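Carbonic anhydrase (Neosartorya fumigata, PDB 6LAC) probably catalyses the reversible hydration of carbon dioxide to hydrogencarbonate and a proton, as a zinc-dependent enzyme of the beta class. Local coordinates at residues A[111-114]-A[115-119]; A[142-145]-A[146-150]; A[152-155]-A[156-160]. The protein carries 1 engineered substitution. One frame throughout, in Å; residues are numbered along the deposited sequence.

How the contacts relate
All three contacts are helix ends, met in order along the chain. Contact 1 closes helix 107-117, contact 2 helix 127-148 and contact 3 helix 150-157. Contacts 1 and 2 have centres about 18 Å apart and do not touch, but His118 of contact 1 is hydrogen-bonded to Glu141, directly before contact 2. Contacts 2 and 3 have centres about 11 Å apart and touch across the Ser149 junction, Leu146 O lying 3.1 Å from Ala152 CB and Arg147 O 3.7 Å from Leu156 CD1. The zinc ion, held by Cys34, Asp36, His89 and Cys92, is about 9 Å from the side chain of Leu111 and 11 Å from that of Gln142; contact 3 lies away from it.

Contact 1: residues A[111-114]-A[115-119]; sequences LDTL and RSTHR
Thr113 O is gripped twice by Thr117, whose backbone N (2.8 Å) and OG1 (2.7 Å) reach it from opposite faces of the carbonyl plane. The hydroxyl can bend back because OG1 lies beside the backbone N, anti to the carbonyl carbon (chi1 -57°). Beside this pair, Arg115 folds back along helix 107-117 with its chain bent at chi3. Its NH2 meets Asp112 OD1 at 3.3 Å in a nearly straight salt bridge (171° at the hydrogen). The carboxylate oxygen sits at the edge of the guanidinium, in its plane, whereas NH2 stands above the carboxylate plane; the two planes are 59° apart. Leu111 CB lies over one face of the guanidinium, displaced toward NH2 (3.4 Å), and NH1 is bound to Gly97 O, so the flat group is held from several directions. At the helix end, His118 N still reaches Leu114 O (3.0 Å), while ring atom CD2 of His118 lies 3.9 Å from Leu114 CD2. His118 is also the N-cap residue of helix 119-123, and its NE2 is hydrogen-bonded to Glu141. Leu111 turns to the loop residues Met61, Ala95 and Leu103, while Leu114 packs on Leu134 and Asn138, and His118 on Leu137, all of helix 127-148.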
loop_
_atom_site.group_PDB
_atom_site.type_symbol
_atom_site.label_atom_id
_atom_site.label_comp_id
_atom_site.label_asym_id
_atom_site.label_seq_id
_atom_site.Cartn_x
_atom_site.Cartn_y
_atom_site.Cartn_z
ATOM N N LEU A 111 18.524 -3.548 0.331
ATOM C CA LEU A 111 19.250 -2.259 0.285
ATOM C C LEU A 111 20.756 -2.498 0.517
ATOM O O LEU A 111 21.544 -1.799 -0.122
ATOM C CB LEU A 111 18.645 -1.305 1.318
ATOM C CG LEU A 111 17.247 -0.821 0.961
ATOM C CD1 LEU A 111 16.683 0.019 2.074
ATOM C CD2 LEU A 111 17.205 -0.043 -0.331
ATOM N N ASP A 112 21.125 -3.437 1.393
ATOM C CA ASP A 112 22.560 -3.741 1.600
ATOM C C ASP A 112 23.117 -4.204 0.257
ATOM O O ASP A 112 24.229 -3.750 -0.141
ATOM C CB ASP A 112 22.763 -4.692 2.785
ATOM C CG ASP A 112 22.645 -4.027 4.155
ATOM O OD1 ASP A 112 22.711 -2.769 4.237
ATOM O OD2 ASP A 112 22.466 -4.762 5.128
ATOM N N THR A 113 22.457 -5.150 -0.401
ATOM C CA THR A 113 22.902 -5.630 -1.709
ATOM C C THR A 113 22.947 -4.518 -2.763
ATOM O O THR A 113 23.877 -4.509 -3.557
ATOM C CB THR A 113 22.041 -6.792 -2.165
ATOM O OG1 THR A 113 22.425 -7.872 -1.326
ATOM C CG2 THR A 113 22.252 -7.138 -3.615
ATOM N N LEU A 114 21.969 -3.603 -2.830
ATOM C CA LEU A 114 22.072 -2.464 -3.767
ATOM C C LEU A 114 23.357 -1.710 -3.495
ATOM O O LEU A 114 24.034 -1.318 -4.424
ATOM C CB LEU A 114 20.919 -1.477 -3.611
ATOM C CG LEU A 114 19.622 -1.859 -4.270
ATOM C CD1 LEU A 114 18.598 -0.784 -3.911
ATOM C CD2 LEU A 114 19.800 -2.001 -5.775
ATOM N N ARG A 115 23.563 -1.356 -2.227
ATOM C CA ARG A 115 24.699 -0.496 -1.852
ATOM C C ARG A 115 26.004 -1.193 -2.226
ATOM O O ARG A 115 26.922 -0.497 -2.633
ATOM C CB ARG A 115 24.623 -0.119 -0.372
ATOM C CG ARG A 115 23.475 0.840 -0.065
ATOM C CD ARG A 115 23.470 1.559 1.276
ATOM N NE ARG A 115 22.743 0.710 2.176
ATOM C CZ ARG A 115 21.545 0.892 2.749
ATOM N NH1 ARG A 115 20.893 2.045 2.597
ATOM N NH2 ARG A 115 20.993 -0.067 3.490
ATOM N N SER A 116 26.130 -2.507 -2.003
ATOM C CA SER A 116 27.396 -3.234 -2.305
ATOM C C SER A 116 27.536 -3.429 -3.816
ATOM O O SER A 116 28.615 -3.163 -4.359
ATOM C CB SER A 116 27.487 -4.522 -1.537
ATOM O OG SER A 116 26.418 -5.401 -1.831
ATOM N N THR A 117 26.476 -3.855 -4.508
ATOM C CA THR A 117 26.502 -4.089 -5.973
ATOM C C THR A 117 26.898 -2.778 -6.669
ATOM O O THR A 117 27.724 -2.811 -7.612
ATOM C CB THR A 117 25.158 -4.643 -6.457
ATOM O OG1 THR A 117 24.906 -5.836 -5.717
ATOM C CG2 THR A 117 25.106 -4.869 -7.952
ATOM N N HIS A 118 26.324 -1.639 -6.269
ATOM C CA HIS A 118 26.494 -0.340 -6.957
ATOM C C HIS A 118 27.405 0.625 -6.199
ATOM O O HIS A 118 27.264 1.802 -6.400
ATOM C CB HIS A 118 25.097 0.244 -7.262
ATOM C CG HIS A 118 24.238 -0.674 -8.060
ATOM N ND1 HIS A 118 24.487 -0.971 -9.392
ATOM C CD2 HIS A 118 23.185 -1.434 -7.700
ATOM C CE1 HIS A 118 23.569 -1.805 -9.837
ATOM N NE2 HIS A 118 22.762 -2.141 -8.799
ATOM N N ARG A 119 28.334 0.087 -5.408
ATOM C CA ARG A 119 29.200 0.886 -4.503
ATOM C C ARG A 119 29.961 1.967 -5.293
ATOM O O ARG A 119 30.064 3.069 -4.812
ATOM C CB ARG A 119 30.153 -0.025 -3.724
ATOM C CG ARG A 119 30.923 0.703 -2.628
ATOM C CD ARG A 119 31.669 -0.238 -1.689
ATOM N NE ARG A 119 32.831 -0.859 -2.325
ATOM C CZ ARG A 119 33.737 -1.625 -1.712
ATOM N NH1 ARG A 119 33.632 -1.892 -0.418
ATOM N NH2 ARG A 119 34.749 -2.129 -2.402
#

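Contact 2: residues A[142-145]-A[146-150]; sequences QVHS and LRQSA
Ser145 O takes a backbone bond from Gln148 N (3.1 Å) and a weak one from Ser149 N where helix 127-148 ends and Ser149 becomes the N-cap of helix 150-157. Gln148 N is shared between this oxygen, which it approaches from above the carbonyl plane, and, weakly, His144 O, as the helix tightens in its last turn, whereas Leu146 N and Arg147 N keep regular helical bonds to Gln142 O and Val143 O. Ser149 serves both helices: its OG donates to Leu146 O (2.8 Å) in the carbonyl plane, the same oxygen receives Ser149 N (3.2 Å), and OG in turn meets Ala152 N. Gln142 OE1 is satisfied by Met62 N. His144 ND1 binds a water at 3.0 Å, which also accepts a weak bond from Arg147 NH1. Gln148 CG makes a CH-pi contact over one face of the His144 ring, toward its rim, 4.2 Å from the centroid, but the fit of the Gln148 amide to the imidazole is doubtful in the model. Leu146 turns to Ile84 and Ile86 of the sheet and to Leu72 of helix 66-77. The firmer partner of Arg147 is Ile163 O on strand 162-169, reached by NH2 at the end of a chain extended from CG to NE (chi3 -179°). Val143 runs alongside and sets CG1 over the centre of the guanidinium, 3.4 Å from CZ.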
loop_
_atom_site.group_PDB
_atom_site.type_symbol
_atom_site.label_atom_id
_atom_site.label_comp_id
_atom_site.label_asym_id
_atom_site.label_seq_id
_atom_site.Cartn_x
_atom_site.Cartn_y
_atom_site.Cartn_z
ATOM N N GLN A 142 14.059 -3.747 -8.508
ATOM C CA GLN A 142 12.733 -4.341 -8.246
ATOM C C GLN A 142 12.040 -4.753 -9.553
ATOM O O GLN A 142 11.386 -5.770 -9.575
ATOM C CB GLN A 142 11.853 -3.365 -7.472
ATOM C CG GLN A 142 12.341 -3.110 -6.046
ATOM C CD GLN A 142 12.347 -4.355 -5.218
ATOM O OE1 GLN A 142 11.401 -5.110 -5.216
ATOM N NE2 GLN A 142 13.413 -4.591 -4.463
ATOM N N VAL A 143 12.143 -3.942 -10.586
ATOM C CA VAL A 143 11.560 -4.348 -11.894
ATOM C C VAL A 143 12.195 -5.658 -12.401
ATOM O O VAL A 143 11.451 -6.585 -12.743
ATOM C CB VAL A 143 11.729 -3.199 -12.884
ATOM C CG1 VAL A 143 11.410 -3.691 -14.306
ATOM C CG2 VAL A 143 10.876 -2.017 -12.482
ATOM N N HIS A 144 13.516 -5.721 -12.331
ATOM C CA HIS A 144 14.216 -6.913 -12.867
ATOM C C HIS A 144 13.844 -8.126 -12.026
ATOM O O HIS A 144 13.503 -9.201 -12.548
ATOM C CB HIS A 144 15.716 -6.676 -12.863
ATOM C CG HIS A 144 16.493 -7.910 -13.171
ATOM N ND1 HIS A 144 16.526 -8.421 -14.454
ATOM C CD2 HIS A 144 17.159 -8.774 -12.375
ATOM C CE1 HIS A 144 17.227 -9.547 -14.459
ATOM N NE2 HIS A 144 17.636 -9.786 -13.191
ATOM N N SER A 145 13.839 -7.996 -10.720
ATOM C CA SER A 145 13.531 -9.084 -9.782
ATOM C C SER A 145 12.104 -9.555 -10.024
ATOM O O SER A 145 11.867 -10.789 -10.084
ATOM C CB SER A 145 13.716 -8.657 -8.350
ATOM O OG SER A 145 13.305 -9.692 -7.495
ATOM N N LEU A 146 11.151 -8.637 -10.198
ATOM C CA LEU A 146 9.750 -9.022 -10.366
ATOM C C LEU A 146 9.584 -9.754 -11.709
ATOM O O LEU A 146 8.808 -10.712 -11.772
ATOM C CB LEU A 146 8.841 -7.807 -10.231
ATOM C CG LEU A 146 7.379 -8.169 -10.069
ATOM C CD1 LEU A 146 7.151 -9.061 -8.857
ATOM C CD2 LEU A 146 6.565 -6.883 -9.995
ATOM N N ARG A 147 10.291 -9.379 -12.749
ATOM C CA ARG A 147 10.187 -10.110 -14.048
ATOM C C ARG A 147 10.697 -11.552 -13.891
ATOM O O ARG A 147 10.272 -12.451 -14.662
ATOM C CB ARG A 147 11.007 -9.408 -15.114
ATOM C CG ARG A 147 10.483 -8.063 -15.549
ATOM C CD ARG A 147 11.201 -7.551 -16.793
ATOM N NE ARG A 147 10.735 -6.270 -17.216
ATOM C CZ ARG A 147 11.454 -5.184 -17.373
ATOM N NH1 ARG A 147 12.780 -5.266 -17.272
ATOM N NH2 ARG A 147 10.913 -4.062 -17.721
ATOM N N GLN A 148 11.588 -11.821 -12.962
ATOM C CA GLN A 148 12.202 -13.174 -12.841
ATOM C C GLN A 148 11.301 -14.060 -11.990
ATOM O O GLN A 148 11.455 -15.318 -11.945
ATOM C CB GLN A 148 13.634 -12.969 -12.360
ATOM C CG GLN A 148 14.437 -12.264 -13.442
ATOM C CD GLN A 148 15.894 -12.488 -13.153
ATOM O OE1 GLN A 148 16.504 -11.741 -12.393
ATOM N NE2 GLN A 148 16.418 -13.580 -13.692
ATOM N N SER A 149 10.316 -13.494 -11.325
ATOM C CA SER A 149 9.338 -14.325 -10.603
ATOM C C SER A 149 8.668 -15.320 -11.557
ATOM O O SER A 149 8.430 -14.978 -12.740
ATOM C CB SER A 149 8.330 -13.467 -9.883
ATOM O OG SER A 149 7.412 -12.871 -10.794
ATOM N N ALA A 150 8.331 -16.515 -11.094
ATOM C CA ALA A 150 7.761 -17.567 -11.962
ATOM C C ALA A 150 6.470 -17.060 -12.599
ATOM O O ALA A 150 6.251 -17.268 -13.805
ATOM C CB ALA A 150 7.534 -18.846 -11.199
HETATM O O HOH W 1 14.527 -8.196 -16.670
#

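Contact 3: residues A[152-155]-A[156-160]; sequences AAEA and LQKQQ
The Lys158 ammonium meets the Glu154 carboxylate from out of its plane, beyond OE2: NZ is 3.6 Å from OE2, a long salt bridge, and Lys158 CD lies on the same side of the plane. The two side chains run side by side one turn apart, Lys158 bending at chi3 (60°) to bring its end back to the acid. The Gln157 amide passes near Ala153 with its nitrogen: Ala153 O lies 3.5 Å from NE2, out of the amide plane, and Ala153 CB 4.3 Å from NE2. The Glu154, Gln157 and Lys158 side chains all lie on the exposed side of helix 150-157. Toward the protein, Ala152 and Ala155 rest on Leu161. Leu156 CD1 comes within 4.5 Å of Ala152 CB, a loose apolar contact. The backbone shows how the helix stops. Leu156 N and Gln157 N still bond four residues back, and Lys158 N reaches Glu154 O at 3.2 Å. Gln159 then takes a positive phi of 58°, its N bonding to Leu156 O (2.9 Å), while Gln160 N reaches back five residues to Ala155 O (2.9 Å). Together these two bonds and the left-handed backbone conformation of Gln159 make a Schellman motif, the classic helix C-cap, which here turns the chain toward strand 162-169.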
loop_
_atom_site.group_PDB
_atom_site.type_symbol
_atom_site.label_atom_id
_atom_site.label_comp_id
_atom_site.label_asym_id
_atom_site.label_seq_id
_atom_site.Cartn_x
_atom_site.Cartn_y
_atom_site.Cartn_z
ATOM N N ALA A 152 5.435 -13.958 -13.136
ATOM C CA ALA A 152 5.644 -12.891 -14.142
ATOM C C ALA A 152 6.323 -13.507 -15.364
ATOM O O ALA A 152 5.994 -13.091 -16.496
ATOM C CB ALA A 152 6.442 -11.752 -13.565
ATOM N N ALA A 153 7.299 -14.394 -15.199
ATOM C CA ALA A 153 8.068 -14.916 -16.348
ATOM C C ALA A 153 7.126 -15.630 -17.301
ATOM O O ALA A 153 7.287 -15.485 -18.538
ATOM C CB ALA A 153 9.174 -15.857 -15.916
ATOM N N GLU A 154 6.203 -16.415 -16.787
ATOM C CA GLU A 154 5.209 -17.114 -17.628
ATOM C C GLU A 154 4.397 -16.069 -18.394
ATOM O O GLU A 154 4.236 -16.233 -19.637
ATOM C CB GLU A 154 4.325 -18.000 -16.756
ATOM C CG GLU A 154 3.407 -18.861 -17.590
ATOM C CD GLU A 154 2.045 -19.245 -17.019
ATOM O OE1 GLU A 154 1.704 -18.785 -15.910
ATOM O OE2 GLU A 154 1.300 -19.974 -17.733
ATOM N N ALA A 155 3.914 -15.044 -17.725
ATOM C CA ALA A 155 3.061 -14.046 -18.403
ATOM C C ALA A 155 3.867 -13.213 -19.424
ATOM O O ALA A 155 3.364 -12.938 -20.531
ATOM C CB ALA A 155 2.397 -13.179 -17.363
ATOM N N LEU A 156 5.098 -12.916 -19.099
ATOM C CA LEU A 156 5.980 -12.199 -20.055
ATOM C C LEU A 156 6.189 -13.038 -21.330
ATOM O O LEU A 156 6.137 -12.476 -22.470
ATOM C CB LEU A 156 7.315 -11.910 -19.416
ATOM C CG LEU A 156 7.348 -10.695 -18.505
ATOM C CD1 LEU A 156 8.467 -10.812 -17.452
ATOM C CD2 LEU A 156 7.460 -9.446 -19.314
ATOM N N GLN A 157 6.406 -14.350 -21.202
ATOM C CA GLN A 157 6.685 -15.217 -22.383
ATOM C C GLN A 157 5.409 -15.334 -23.225
ATOM O O GLN A 157 5.492 -15.716 -24.414
ATOM C CB GLN A 157 7.267 -16.557 -21.910
ATOM C CG GLN A 157 8.737 -16.475 -21.535
ATOM C CD GLN A 157 9.328 -17.776 -21.043
ATOM O OE1 GLN A 157 9.376 -18.771 -21.775
ATOM N NE2 GLN A 157 9.701 -17.762 -19.769
ATOM N N LYS A 158 4.237 -15.145 -22.662
ATOM C CA LYS A 158 2.957 -15.145 -23.399
ATOM C C LYS A 158 2.610 -13.774 -23.940
ATOM O O LYS A 158 1.526 -13.597 -24.457
ATOM C CB LYS A 158 1.862 -15.699 -22.492
ATOM C CG LYS A 158 2.056 -17.179 -22.210
ATOM C CD LYS A 158 1.260 -17.710 -21.034
ATOM C CE LYS A 158 -0.220 -17.560 -21.193
ATOM N NZ LYS A 158 -0.905 -18.318 -20.121
ATOM N N GLN A 159 3.471 -12.783 -23.674
ATOM C CA GLN A 159 3.197 -11.381 -24.068
ATOM C C GLN A 159 1.905 -10.884 -23.449
ATOM O O GLN A 159 1.137 -10.156 -24.013
ATOM C CB GLN A 159 3.201 -11.179 -25.591
ATOM C CG GLN A 159 3.585 -9.754 -26.000
ATOM C CD GLN A 159 3.803 -9.676 -27.495
ATOM O OE1 GLN A 159 4.606 -10.424 -28.006
ATOM N NE2 GLN A 159 3.115 -8.764 -28.158
ATOM N N GLN A 160 1.708 -11.254 -22.186
ATOM C CA GLN A 160 0.519 -10.819 -21.422
ATOM C C GLN A 160 0.886 -9.920 -20.240
ATOM O O GLN A 160 0.008 -9.738 -19.337
ATOM C CB GLN A 160 -0.273 -12.033 -20.948
ATOM C CG GLN A 160 -0.872 -12.785 -22.127
ATOM C CD GLN A 160 -1.755 -13.949 -21.775
ATOM O OE1 GLN A 160 -1.562 -14.612 -20.761
ATOM N NE2 GLN A 160 -2.651 -14.257 -22.692
#